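Local coordinates for protein inactive glucansucrase (Lactobacillus reuteri, PDB 5JBD) that is an inactive relative of the glucansucrases, a calcium-carrying member of glycoside hydrolase family 70 built round a TIM barrel, at residues A[98-103]-A[151-156]; A[105-110]-A[140-145]. All blocks are in the same frame, centred on the assembly; numbering follows the deposited sequence.

Contact 1: residues A[98-103]-A[151-156]; sequences KYFVNN and SKLAND
F100, in the last turn of helix 90-101, faces D156 in the early turns of helix 151-162, and their CA atoms, the nearest pair between the two backbones, stand 7.8 Å apart. The F100 ring and the D156 side chain fill much of that spacing. F100 CE2 lies 3.6 Å from L153 CD1, which approaches the ring at its edge, near the ring plane; the two side chains cross at about a right angle. Next to it, F100 CZ is 3.8 Å from D156 CB, so the aspartate contributes its methylene to the apolar patch, while its carboxylate plane stands almost perpendicular to the ring (89°). L136 and I140 of helix 126-147 also pack against F100.

The polar part of the interface lies beyond the D156 methylene. K152 runs out with CG anti to the backbone N (chi1 -168°) and bends only at its last torsion, which brings NZ to the syn lone pair of D156 OD2 at 2.7 Å, an i to i+4 salt bridge within the one helix. The same oxygen is also hydrogen-bonded to Y105 OH. Across the contact, K152 NZ stays 3.7 Å from N103 O, a proximity rather than a bond. N103 folds back over its own helix end: ND2 donates to Y99 O at 2.9 Å and sits 3.4 Å above the plane of the Y99 ring, over its centre.

The end of helix 90-101 thus packs on the start of helix 151-162, with helix 126-147 beside them, consistent with the small helical domain of family 70 proteins.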
ATOM      1  N   LYS A  98     -32.559  28.637   7.220  1.00 45.67           N
ATOM      2  CA  LYS A  98     -33.455  27.491   7.447  1.00 46.87           C
ATOM      3  C   LYS A  98     -32.877  26.454   8.405  1.00 43.92           C
ATOM      4  O   LYS A  98     -33.546  26.038   9.346  1.00 43.68           O
ATOM      5  CB  LYS A  98     -33.771  26.777   6.122  1.00 49.86           C
ATOM      6  CG  LYS A  98     -34.798  27.468   5.237  1.00 53.72           C
ATOM      7  CD  LYS A  98     -35.320  26.532   4.129  1.00 56.80           C
ATOM      8  CE  LYS A  98     -36.369  25.483   4.472  1.00 60.37           C
ATOM      9  NZ  LYS A  98     -37.246  25.136   3.312  1.00 63.95           N
ATOM     10  N   TYR A  99     -31.640  26.041   8.142  1.00 41.80           N
ATOM     11  CA  TYR A  99     -30.972  25.020   8.951  1.00 40.33           C
ATOM     12  C   TYR A  99     -30.833  25.464  10.415  1.00 40.32           C
ATOM     13  O   TYR A  99     -31.244  24.735  11.338  1.00 40.25           O
ATOM     14  CB  TYR A  99     -29.605  24.645   8.363  1.00 38.99           C
ATOM     15  CG  TYR A  99     -28.942  23.505   9.116  1.00 38.41           C
ATOM     16  CD1 TYR A  99     -28.169  23.751  10.253  1.00 38.85           C
ATOM     17  CD2 TYR A  99     -29.136  22.187   8.738  1.00 38.92           C
ATOM     18  CE1 TYR A  99     -27.596  22.721  10.980  1.00 38.39           C
ATOM     19  CE2 TYR A  99     -28.546  21.144   9.448  1.00 38.41           C
ATOM     20  CZ  TYR A  99     -27.790  21.416  10.570  1.00 39.14           C
ATOM     21  OH  TYR A  99     -27.212  20.399  11.291  1.00 39.87           O
ATOM     22  N   PHE A 100     -30.306  26.668  10.630  1.00 39.56           N
ATOM     23  CA  PHE A 100     -30.126  27.163  11.997  1.00 39.63           C
ATOM     24  C   PHE A 100     -31.429  27.342  12.762  1.00 41.30           C
ATOM     25  O   PHE A 100     -31.546  26.888  13.902  1.00 40.31           O
ATOM     26  CB  PHE A 100     -29.242  28.414  12.033  1.00 39.35           C
ATOM     27  CG  PHE A 100     -27.786  28.078  12.196  1.00 38.23           C
ATOM     28  CD1 PHE A 100     -27.132  27.365  11.216  1.00 37.46           C
ATOM     29  CD2 PHE A 100     -27.098  28.399  13.358  1.00 38.09           C
ATOM     30  CE1 PHE A 100     -25.800  27.007  11.365  1.00 37.10           C
ATOM     31  CE2 PHE A 100     -25.768  28.046  13.513  1.00 37.25           C
ATOM     32  CZ  PHE A 100     -25.118  27.351  12.513  1.00 36.49           C
ATOM     33  N   VAL A 101     -32.436  27.933  12.125  1.00 44.29           N
ATOM     34  CA  VAL A 101     -33.737  28.121  12.788  1.00 46.03           C
ATOM     35  C   VAL A 101     -34.349  26.752  13.176  1.00 46.44           C
ATOM     36  O   VAL A 101     -34.984  26.646  14.228  1.00 46.04           O
ATOM     37  CB  VAL A 101     -34.694  29.004  11.941  1.00 47.38           C
ATOM     38  CG1 VAL A 101     -36.111  28.998  12.499  1.00 48.75           C
ATOM     39  CG2 VAL A 101     -34.174  30.437  11.881  1.00 47.15           C
ATOM     40  N   ASN A 102     -34.103  25.714  12.370  1.00 45.96           N
ATOM     41  CA  ASN A 102     -34.571  24.345  12.666  1.00 47.95           C
ATOM     42  C   ASN A 102     -33.667  23.499  13.589  1.00 48.12           C
ATOM     43  O   ASN A 102     -34.033  22.371  13.924  1.00 49.90           O
ATOM     44  CB  ASN A 102     -34.850  23.577  11.361  1.00 48.61           C
ATOM     45  CG  ASN A 102     -36.233  23.859  10.807  1.00 50.95           C
ATOM     46  OD1 ASN A 102     -37.222  23.285  11.269  1.00 51.71           O
ATOM     47  ND2 ASN A 102     -36.315  24.753   9.820  1.00 51.37           N
ATOM     48  N   ASN A 103     -32.519  24.032  14.016  1.00 47.65           N
ATOM     49  CA  ASN A 103     -31.574  23.289  14.867  1.00 46.97           C
ATOM     50  C   ASN A 103     -31.076  24.116  16.063  1.00 46.53           C
ATOM     51  O   ASN A 103     -29.874  24.203  16.334  1.00 44.11           O
ATOM     52  CB  ASN A 103     -30.416  22.770  14.012  1.00 46.52           C
ATOM     53  CG  ASN A 103     -30.830  21.611  13.123  1.00 47.19           C
ATOM     54  OD1 ASN A 103     -30.907  20.480  13.581  1.00 47.13           O
ATOM     55  ND2 ASN A 103     -31.128  21.894  11.856  1.00 46.60           N
ATOM     56  N   SER A 151     -18.675  26.399  21.222  1.00 41.37           N
ATOM     57  CA  SER A 151     -18.445  24.984  20.903  1.00 42.29           C
ATOM     58  C   SER A 151     -19.678  24.339  20.230  1.00 41.03           C
ATOM     59  O   SER A 151     -19.539  23.618  19.232  1.00 39.28           O
ATOM     60  CB  SER A 151     -18.007  24.242  22.183  1.00 44.42           C
ATOM     61  OG  SER A 151     -17.533  22.938  21.880  1.00 49.94           O
ATOM     62  N   LYS A 152     -20.881  24.650  20.728  1.00 41.20           N
ATOM     63  CA  LYS A 152     -22.113  24.212  20.062  1.00 41.86           C
ATOM     64  C   LYS A 152     -22.203  24.793  18.638  1.00 40.44           C
ATOM     65  O   LYS A 152     -22.466  24.061  17.685  1.00 38.38           O
ATOM     66  CB  LYS A 152     -23.359  24.599  20.864  1.00 43.91           C
ATOM     67  CG  LYS A 152     -24.640  23.929  20.364  1.00 44.73           C
ATOM     68  CD  LYS A 152     -25.883  24.490  21.046  1.00 45.78           C
ATOM     69  CE  LYS A 152     -27.160  23.871  20.479  1.00 46.68           C
ATOM     70  NZ  LYS A 152     -27.445  24.264  19.066  1.00 45.32           N
ATOM     71  N   LEU A 153     -21.984  26.103  18.513  1.00 38.24           N
ATOM     72  CA  LEU A 153     -21.987  26.780  17.202  1.00 37.29           C
ATOM     73  C   LEU A 153     -21.054  26.110  16.208  1.00 35.04           C
ATOM     74  O   LEU A 153     -21.441  25.855  15.055  1.00 33.68           O
ATOM     75  CB  LEU A 153     -21.618  28.271  17.357  1.00 36.82           C
ATOM     76  CG  LEU A 153     -21.467  29.112  16.081  1.00 36.22           C
ATOM     77  CD1 LEU A 153     -22.730  29.075  15.233  1.00 36.56           C
ATOM     78  CD2 LEU A 153     -21.144  30.552  16.454  1.00 36.98           C
ATOM     79  N   ALA A 154     -19.837  25.801  16.653  1.00 33.99           N
ATOM     80  CA  ALA A 154     -18.850  25.134  15.806  1.00 32.69           C
ATOM     81  C   ALA A 154     -19.347  23.791  15.238  1.00 32.61           C
ATOM     82  O   ALA A 154     -19.163  23.505  14.048  1.00 31.46           O
ATOM     83  CB  ALA A 154     -17.545  24.928  16.567  1.00 32.65           C
ATOM     84  N   ASN A 155     -19.970  22.989  16.096  1.00 33.69           N
ATOM     85  CA  ASN A 155     -20.602  21.720  15.674  1.00 35.15           C
ATOM     86  C   ASN A 155     -21.771  21.957  14.702  1.00 34.14           C
ATOM     87  O   ASN A 155     -21.914  21.241  13.729  1.00 33.86           O
ATOM     88  CB  ASN A 155     -21.104  20.923  16.892  1.00 37.23           C
ATOM     89  CG  ASN A 155     -19.972  20.399  17.782  1.00 38.24           C
ATOM     90  OD1 ASN A 155     -18.868  20.111  17.319  1.00 39.13           O
ATOM     91  ND2 ASN A 155     -20.267  20.247  19.063  1.00 40.09           N
ATOM     92  N   ASP A 156     -22.590  22.971  14.982  1.00 35.24           N
ATOM     93  CA  ASP A 156     -23.730  23.303  14.127  1.00 35.51           C
ATOM     94  C   ASP A 156     -23.270  23.781  12.749  1.00 34.64           C
ATOM     95  O   ASP A 156     -23.866  23.410  11.740  1.00 35.66           O
ATOM     96  CB  ASP A 156     -24.645  24.319  14.817  1.00 36.73           C
ATOM     97  CG  ASP A 156     -25.341  23.736  16.050  1.00 37.03           C
ATOM     98  OD1 ASP A 156     -25.508  22.501  16.112  1.00 37.78           O
ATOM     99  OD2 ASP A 156     -25.721  24.500  16.955  1.00 35.62           O
TER

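Contact 2: residues A[105-110]-A[140-145]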
ATOM      1  N   TYR A 105     -31.932  27.559  16.946  1.00 45.35           N
ATOM      2  CA  TYR A 105     -31.802  29.026  16.887  1.00 45.43           C
ATOM      3  C   TYR A 105     -33.100  29.696  16.441  1.00 47.25           C
ATOM      4  O   TYR A 105     -33.111  30.565  15.564  1.00 46.17           O
ATOM      5  CB  TYR A 105     -30.634  29.412  15.981  1.00 44.00           C
ATOM      6  CG  TYR A 105     -29.304  28.786  16.392  1.00 42.06           C
ATOM      7  CD1 TYR A 105     -28.957  27.497  15.972  1.00 41.01           C
ATOM      8  CD2 TYR A 105     -28.398  29.479  17.192  1.00 40.93           C
ATOM      9  CE1 TYR A 105     -27.755  26.926  16.334  1.00 39.83           C
ATOM     10  CE2 TYR A 105     -27.190  28.908  17.562  1.00 40.18           C
ATOM     11  CZ  TYR A 105     -26.871  27.630  17.131  1.00 39.85           C
ATOM     12  OH  TYR A 105     -25.674  27.048  17.478  1.00 38.91           O
ATOM     13  N   GLU A 106     -34.187  29.285  17.078  1.00 50.65           N
ATOM     14  CA  GLU A 106     -35.515  29.852  16.852  1.00 54.71           C
ATOM     15  C   GLU A 106     -35.734  31.029  17.813  1.00 55.07           C
ATOM     16  O   GLU A 106     -35.364  30.947  18.980  1.00 53.79           O
ATOM     17  CB  GLU A 106     -36.575  28.760  17.084  1.00 57.99           C
ATOM     18  CG  GLU A 106     -37.856  28.938  16.283  1.00 62.36           C
ATOM     19  CD  GLU A 106     -38.844  27.777  16.407  1.00 63.85           C
ATOM     20  OE1 GLU A 106     -38.553  26.774  17.097  1.00 65.07           O
ATOM     21  OE2 GLU A 106     -39.934  27.877  15.808  1.00 65.01           O
ATOM     22  N   ASN A 107     -36.310  32.122  17.311  1.00 56.45           N
ATOM     23  CA  ASN A 107     -36.791  33.225  18.164  1.00 59.19           C
ATOM     24  C   ASN A 107     -37.855  34.054  17.421  1.00 60.35           C
ATOM     25  O   ASN A 107     -37.536  34.799  16.489  1.00 60.61           O
ATOM     26  CB  ASN A 107     -35.628  34.124  18.622  1.00 58.07           C
ATOM     27  CG  ASN A 107     -36.019  35.069  19.751  1.00 60.07           C
ATOM     28  OD1 ASN A 107     -37.133  35.582  19.791  1.00 60.66           O
ATOM     29  ND2 ASN A 107     -35.087  35.318  20.664  1.00 59.21           N
ATOM     30  N   ALA A 108     -39.111  33.911  17.845  1.00 62.66           N
ATOM     31  CA  ALA A 108     -40.249  34.655  17.264  1.00 64.72           C
ATOM     32  C   ALA A 108     -40.129  36.180  17.391  1.00 64.92           C
ATOM     33  O   ALA A 108     -40.637  36.905  16.538  1.00 68.16           O
ATOM     34  CB  ALA A 108     -41.561  34.191  17.888  1.00 65.27           C
ATOM     35  N   ASN A 109     -39.467  36.655  18.446  1.00 63.51           N
ATOM     36  CA  ASN A 109     -39.255  38.087  18.646  1.00 63.52           C
ATOM     37  C   ASN A 109     -38.316  38.720  17.609  1.00 63.84           C
ATOM     38  O   ASN A 109     -38.361  39.939  17.414  1.00 63.34           O
ATOM     39  CB  ASN A 109     -38.757  38.362  20.074  1.00 64.43           C
ATOM     40  CG  ASN A 109     -39.799  38.030  21.124  1.00 66.34           C
ATOM     41  OD1 ASN A 109     -40.942  38.506  21.068  1.00 66.70           O
ATOM     42  ND2 ASN A 109     -39.397  37.254  22.118  1.00 66.02           N
ATOM     43  N   TYR A 110     -37.485  37.904  16.946  1.00 61.50           N
ATOM     44  CA  TYR A 110     -36.593  38.362  15.865  1.00 59.73           C
ATOM     45  C   TYR A 110     -37.024  37.867  14.470  1.00 58.47           C
ATOM     46  O   TYR A 110     -36.211  37.849  13.538  1.00 60.61           O
ATOM     47  CB  TYR A 110     -35.132  37.978  16.194  1.00 57.42           C
ATOM     48  CG  TYR A 110     -34.610  38.754  17.371  1.00 57.76           C
ATOM     49  CD1 TYR A 110     -34.881  38.346  18.675  1.00 58.41           C
ATOM     50  CD2 TYR A 110     -33.907  39.939  17.188  1.00 58.22           C
ATOM     51  CE1 TYR A 110     -34.447  39.086  19.768  1.00 58.00           C
ATOM     52  CE2 TYR A 110     -33.466  40.689  18.271  1.00 58.86           C
ATOM     53  CZ  TYR A 110     -33.735  40.259  19.562  1.00 57.67           C
ATOM     54  OH  TYR A 110     -33.304  41.005  20.633  1.00 56.38           O
ATOM     55  N   ILE A 140     -27.969  33.887  17.317  1.00 38.37           N
ATOM     56  CA  ILE A 140     -26.743  33.094  17.524  1.00 36.77           C
ATOM     57  C   ILE A 140     -25.935  33.635  18.726  1.00 36.83           C
ATOM     58  O   ILE A 140     -25.445  32.848  19.540  1.00 36.14           O
ATOM     59  CB  ILE A 140     -25.880  33.020  16.245  1.00 35.46           C
ATOM     60  CG1 ILE A 140     -26.562  32.114  15.219  1.00 35.20           C
ATOM     61  CG2 ILE A 140     -24.483  32.458  16.530  1.00 34.60           C
ATOM     62  CD1 ILE A 140     -25.926  32.130  13.850  1.00 34.37           C
ATOM     63  N   GLU A 141     -25.778  34.954  18.820  1.00 36.63           N
ATOM     64  CA  GLU A 141     -25.033  35.559  19.938  1.00 37.17           C
ATOM     65  C   GLU A 141     -25.736  35.334  21.282  1.00 39.25           C
ATOM     66  O   GLU A 141     -25.086  35.173  22.315  1.00 38.87           O
ATOM     67  CB  GLU A 141     -24.810  37.061  19.699  1.00 36.99           C
ATOM     68  CG  GLU A 141     -23.871  37.386  18.532  1.00 36.25           C
ATOM     69  CD  GLU A 141     -22.445  36.899  18.732  1.00 35.18           C
ATOM     70  OE1 GLU A 141     -21.994  36.778  19.888  1.00 34.86           O
ATOM     71  OE2 GLU A 141     -21.749  36.646  17.723  1.00 34.23           O
ATOM     72  N   GLN A 142     -27.066  35.317  21.274  1.00 42.24           N
ATOM     73  CA  GLN A 142     -27.814  34.917  22.469  1.00 44.07           C
ATOM     74  C   GLN A 142     -27.486  33.475  22.864  1.00 43.79           C
ATOM     75  O   GLN A 142     -27.293  33.187  24.049  1.00 44.19           O
ATOM     76  CB  GLN A 142     -29.306  35.057  22.250  1.00 46.67           C
ATOM     77  CG  GLN A 142     -29.788  36.479  22.132  1.00 49.47           C
ATOM     78  CD  GLN A 142     -31.157  36.512  21.449  1.00 53.04           C
ATOM     79  OE1 GLN A 142     -31.885  35.501  21.414  1.00 55.71           O
ATOM     80  NE2 GLN A 142     -31.491  37.645  20.855  1.00 54.58           N
ATOM     81  N   SER A 143     -27.405  32.585  21.873  1.00 42.38           N
ATOM     82  CA  SER A 143     -27.055  31.186  22.116  1.00 42.50           C
ATOM     83  C   SER A 143     -25.615  31.016  22.634  1.00 41.92           C
ATOM     84  O   SER A 143     -25.390  30.272  23.583  1.00 44.20           O
ATOM     85  CB  SER A 143     -27.306  30.340  20.858  1.00 41.28           C
ATOM     86  OG  SER A 143     -26.974  28.977  21.069  1.00 41.20           O
ATOM     87  N   ILE A 144     -24.667  31.741  22.051  1.00 41.58           N
ATOM     88  CA  ILE A 144     -23.278  31.755  22.531  1.00 41.04           C
ATOM     89  C   ILE A 144     -23.212  32.193  24.007  1.00 42.69           C
ATOM     90  O   ILE A 144     -22.501  31.580  24.796  1.00 42.04           O
ATOM     91  CB  ILE A 144     -22.380  32.679  21.657  1.00 41.22           C
ATOM     92  CG1 ILE A 144     -22.218  32.099  20.249  1.00 40.19           C
ATOM     93  CG2 ILE A 144     -21.000  32.882  22.289  1.00 41.11           C
ATOM     94  CD1 ILE A 144     -21.644  33.061  19.228  1.00 39.64           C
ATOM     95  N   ALA A 145     -23.960  33.243  24.356  1.00 44.50           N
ATOM     96  CA  ALA A 145     -24.035  33.747  25.742  1.00 47.42           C
ATOM     97  C   ALA A 145     -24.638  32.727  26.712  1.00 49.79           C
ATOM     98  O   ALA A 145     -24.120  32.538  27.814  1.00 49.67           O
ATOM     99  CB  ALA A 145     -24.828  35.033  25.803  1.00 46.48           C
TER
HETATM  100  O   HOH W   1     -24.624  28.304  19.761  1.00 39.37           O
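Y105 lays CD2 and CE2 of its ring against S143 and I140 on helix 126-147: CE2 is 3.6 Å from S143 CB, and CD2 is 3.8 Å from I140 CG1. The side chains of Y105 and I140 run obliquely to each other. The loop that supplies the tyrosine contains an Asx turn at N107-N109, in which N107 OD1 accepts from N109 N at 2.9 Å. The contact sets this loop, between helices 90-101 and 114-117, against the flank of the long helix 126-147 in a helical part of the chain.

A second point of attachment is Q142. N107 ND2 reaches Q142 OE1, but the bond is weak, 3.3 Å long and bent to 133° at the hydrogen. The two side chains cross at about a right angle, with amide planes 68° apart. Having CG anti to its backbone N (chi1 -167°) swings the N107 amide toward Q142, so that one end serves the turn and the other reaches the helix. The opposite end of the Q142 amide is held more firmly by something else, since NE2 bonds to Q66 O. That NE2 also lies 3.5 Å from Y110 CE1, with the ring approached obliquely, so Q142 is flanked by N107 and Y110. V139, one helical turn before S143, touches both N107 and Y110.

Y105 extends past S143 to D156, to which its hydroxyl is hydrogen-bonded. The S143 hydroxyl is also tied to the tyrosine through a single water, which lies 2.8 Å from S143 OG and donates to Y105 OH at 2.8 Å.

Y105 joins the two contacts, whose centres are about 11 Å apart. The hydrogen bond from its OH to D156 OD2, 2.6 Å long, brings the contact 2 loop to the carboxylate already paired with a lysine in contact 1. At the other end of the residue, Y105 N is 3.1 Å from F100 O, probably bonded as well, and the rings of Y105 and F100 meet with planes about 35° apart. I140 packs on F100 and L153, so helix 126-147, itself one partner of contact 2, also packs against both partners of contact 1. The centres of contacts 1 and 2 lie about 39 Å and 50 Å from the centre of the chain, and the calcium ligands E237, D243, N287 and N751 belong to none of the four segments.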